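Local structure of arginase (Thermus thermophilus, 2EF5) at residues Trp116-Ala121 / Asp217-Asp222. The protein probably catalyses the hydrolysis of L-arginine to L-ornithine and urea, with two manganese ions bound in each subunit. Residues are numbered along the deposited sequence; the frame is centred on the assembly and turned at random.
With MN (manganese (II) ion), chain G; MN (manganese (II) ion), chain H.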
ATOM      1  N   TRP A 116      -7.937 -27.643   8.358  1.00 19.65           N
ATOM      2  CA  TRP A 116      -7.679 -28.324   7.088  1.00 20.00           C
ATOM      3  C   TRP A 116      -6.221 -28.091   6.702  1.00 19.15           C
ATOM      4  O   TRP A 116      -5.842 -26.993   6.293  1.00 19.78           O
ATOM      5  CB  TRP A 116      -8.642 -27.760   6.035  1.00 20.83           C
ATOM      6  CG  TRP A 116      -8.928 -28.630   4.846  1.00 19.80           C
ATOM      7  CD1 TRP A 116      -8.257 -28.638   3.651  1.00 21.14           C
ATOM      8  CD2 TRP A 116     -10.015 -29.573   4.702  1.00 19.71           C
ATOM      9  NE1 TRP A 116      -8.868 -29.508   2.767  1.00 19.77           N
ATOM     10  CE2 TRP A 116      -9.933 -30.080   3.377  1.00 20.78           C
ATOM     11  CE3 TRP A 116     -11.040 -29.995   5.553  1.00 20.56           C
ATOM     12  CZ2 TRP A 116     -10.861 -31.041   2.902  1.00 20.92           C
ATOM     13  CZ3 TRP A 116     -11.952 -30.955   5.069  1.00 20.06           C
ATOM     14  CH2 TRP A 116     -11.857 -31.452   3.751  1.00 23.38           C
ATOM     15  N   VAL A 117      -5.407 -29.129   6.862  1.00 18.28           N
ATOM     16  CA  VAL A 117      -3.971 -29.054   6.586  1.00 18.22           C
ATOM     17  C   VAL A 117      -3.797 -29.707   5.229  1.00 17.81           C
ATOM     18  O   VAL A 117      -3.782 -30.934   5.096  1.00 17.15           O
ATOM     19  CB  VAL A 117      -3.191 -29.783   7.703  1.00 18.19           C
ATOM     20  CG1 VAL A 117      -1.723 -29.413   7.654  1.00 17.41           C
ATOM     21  CG2 VAL A 117      -3.797 -29.419   9.051  1.00 18.56           C
ATOM     22  N   ASP A 118      -3.626 -28.856   4.224  1.00 17.51           N
ATOM     23  CA  ASP A 118      -3.611 -29.310   2.850  1.00 18.12           C
ATOM     24  C   ASP A 118      -2.871 -28.332   1.949  1.00 17.61           C
ATOM     25  O   ASP A 118      -2.810 -27.137   2.241  1.00 16.21           O
ATOM     26  CB  ASP A 118      -5.072 -29.339   2.428  1.00 20.88           C
ATOM     27  CG  ASP A 118      -5.349 -30.255   1.287  1.00 22.00           C
ATOM     28  OD1 ASP A 118      -4.624 -30.220   0.269  1.00 22.41           O
ATOM     29  OD2 ASP A 118      -6.341 -30.999   1.429  1.00 22.90           O
ATOM     30  N   ALA A 119      -2.336 -28.830   0.836  1.00 19.07           N
ATOM     31  CA  ALA A 119      -1.654 -27.960  -0.118  1.00 19.24           C
ATOM     32  C   ALA A 119      -2.751 -27.264  -0.928  1.00 20.90           C
ATOM     33  O   ALA A 119      -2.505 -26.245  -1.578  1.00 18.75           O
ATOM     34  CB  ALA A 119      -0.764 -28.768  -1.044  1.00 19.59           C
ATOM     35  N   HIS A 120      -3.959 -27.828  -0.887  1.00 21.04           N
ATOM     36  CA  HIS A 120      -5.101 -27.255  -1.599  1.00 24.00           C
ATOM     37  C   HIS A 120      -6.192 -26.865  -0.612  1.00 23.94           C
ATOM     38  O   HIS A 120      -6.162 -27.282   0.543  1.00 22.87           O
ATOM     39  CB  HIS A 120      -5.662 -28.257  -2.610  1.00 26.44           C
ATOM     40  CG  HIS A 120      -4.634 -28.802  -3.547  1.00 29.17           C
ATOM     41  ND1 HIS A 120      -3.894 -29.931  -3.269  1.00 30.34           N
ATOM     42  CD2 HIS A 120      -4.179 -28.340  -4.740  1.00 31.27           C
ATOM     43  CE1 HIS A 120      -3.027 -30.145  -4.246  1.00 32.00           C
ATOM     44  NE2 HIS A 120      -3.182 -29.190  -5.150  1.00 33.50           N
ATOM     45  N   ALA A 121      -7.156 -26.075  -1.075  1.00 24.62           N
ATOM     46  CA  ALA A 121      -8.252 -25.615  -0.228  1.00 25.42           C
ATOM     47  C   ALA A 121      -9.500 -26.481  -0.340  1.00 24.95           C
ATOM     48  O   ALA A 121     -10.361 -26.438   0.540  1.00 25.37           O
ATOM     49  CB  ALA A 121      -8.596 -24.173  -0.570  1.00 25.76           C
ATOM     50  N   ASP A 217      -4.141 -33.795   4.803  1.00 18.12           N
ATOM     51  CA  ASP A 217      -3.905 -34.273   3.450  1.00 19.30           C
ATOM     52  C   ASP A 217      -2.392 -34.427   3.335  1.00 18.62           C
ATOM     53  O   ASP A 217      -1.648 -33.487   3.603  1.00 16.91           O
ATOM     54  CB  ASP A 217      -4.393 -33.249   2.422  1.00 20.48           C
ATOM     55  CG  ASP A 217      -4.331 -33.779   1.006  1.00 23.34           C
ATOM     56  OD1 ASP A 217      -3.304 -34.384   0.643  1.00 23.05           O
ATOM     57  OD2 ASP A 217      -5.302 -33.588   0.246  1.00 27.22           O
ATOM     58  N   ALA A 218      -1.945 -35.617   2.948  1.00 18.76           N
ATOM     59  CA  ALA A 218      -0.520 -35.897   2.828  1.00 18.86           C
ATOM     60  C   ALA A 218       0.213 -34.908   1.938  1.00 19.02           C
ATOM     61  O   ALA A 218       1.402 -34.661   2.142  1.00 20.13           O
ATOM     62  CB  ALA A 218      -0.309 -37.320   2.295  1.00 17.12           C
ATOM     63  N   ASP A 219      -0.480 -34.339   0.958  1.00 18.75           N
ATOM     64  CA  ASP A 219       0.180 -33.417   0.051  1.00 19.19           C
ATOM     65  C   ASP A 219       0.577 -32.074   0.643  1.00 18.59           C
ATOM     66  O   ASP A 219       1.159 -31.259  -0.053  1.00 17.72           O
ATOM     67  CB  ASP A 219      -0.651 -33.197  -1.219  1.00 20.03           C
ATOM     68  CG  ASP A 219      -1.877 -32.333  -0.991  1.00 22.56           C
ATOM     69  OD1 ASP A 219      -2.023 -31.711   0.078  1.00 23.75           O
ATOM     70  OD2 ASP A 219      -2.704 -32.266  -1.917  1.00 28.49           O
ATOM     71  N   VAL A 220       0.274 -31.835   1.918  1.00 18.73           N
ATOM     72  CA  VAL A 220       0.659 -30.564   2.533  1.00 18.31           C
ATOM     73  C   VAL A 220       2.167 -30.595   2.773  1.00 18.64           C
ATOM     74  O   VAL A 220       2.825 -29.561   2.819  1.00 17.10           O
ATOM     75  CB  VAL A 220      -0.069 -30.332   3.884  1.00 16.91           C
ATOM     76  CG1 VAL A 220       0.481 -31.263   4.951  1.00 16.26           C
ATOM     77  CG2 VAL A 220       0.080 -28.883   4.305  1.00 14.76           C
ATOM     78  N   LEU A 221       2.702 -31.801   2.920  1.00 18.41           N
ATOM     79  CA  LEU A 221       4.126 -31.994   3.155  1.00 19.03           C
ATOM     80  C   LEU A 221       4.859 -31.769   1.851  1.00 18.79           C
ATOM     81  O   LEU A 221       4.315 -32.016   0.781  1.00 19.12           O
ATOM     82  CB  LEU A 221       4.398 -33.418   3.636  1.00 19.71           C
ATOM     83  CG  LEU A 221       3.758 -33.817   4.962  1.00 22.29           C
ATOM     84  CD1 LEU A 221       3.889 -35.315   5.155  1.00 22.01           C
ATOM     85  CD2 LEU A 221       4.421 -33.054   6.102  1.00 24.87           C
ATOM     86  N   ASP A 222       6.096 -31.308   1.928  1.00 19.11           N
ATOM     87  CA  ASP A 222       6.845 -31.082   0.707  1.00 20.56           C
ATOM     88  C   ASP A 222       6.920 -32.413  -0.044  1.00 21.16           C
ATOM     89  O   ASP A 222       7.045 -33.471   0.575  1.00 21.47           O
ATOM     90  CB  ASP A 222       8.259 -30.582   1.020  1.00 21.92           C
ATOM     91  CG  ASP A 222       8.950 -30.045  -0.200  1.00 24.63           C
ATOM     92  OD1 ASP A 222       8.609 -28.918  -0.627  1.00 24.27           O
ATOM     93  OD2 ASP A 222       9.817 -30.754  -0.759  1.00 27.20           O
TER
HETATM   94 MN    MN G1101      -4.777 -31.743  -1.341  1.00 42.16          MN
HETATM   95 MN    MN H1102      -7.327 -32.225   0.047  1.00 28.24          MN
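D118 and D217 share both manganese ions at the core of the binuclear site of the arginase fold, where the loops after the neighbouring parallel strands 113-117 and 212-217 meet. D118 bridges with both oxygens: OD1 lies 2.2 Å from the chain G manganese and OD2 2.1 Å from the chain H manganese. D217 bridges through one atom, its OD2, 2.5 Å from the chain G ion. The two carboxylate planes stand 61° apart, and the metals between them probably offset the repulsion expected of oxygens as close as D118 OD2 and D217 OD2. D219 adds OD2 to the chain G ion, and H120 brings ND1 edge-on to it, a long contact of 2.8 Å, with the metal in the ring plane. H96 and D122 complete the protein ligands of the chain H ion.

Aspartate suits these places because its short carboxylate can bind metal and still accept from the backbone: in D217 and D219 through the oxygen that misses the metals, in D118 through OD1, which also binds the chain G ion. D217 OD1 takes the N-H of D219 at 2.8 Å, forming an Asx turn that holds the carboxylate's rotation while OD2 bridges. D118 makes a second Asx turn, its OD1 accepting from H120 N. With chi1 at 74°, D219 tucks CG between its own N and carbonyl carbon, and OD1 receives A119 N from above the carboxylate plane. The small methyl of A119 lets the loops come close, its CB 3.3 Å from D219 O.

Further out, V117 and V220 provide branched apolar packing: V117 CG1 meets V220 CG2 at 3.8 Å, while that CG2 also rests against the backbone of D118. Beside them the strand ends are tied by D217 N donating to V117 O at 2.9 Å, almost straight at 170°.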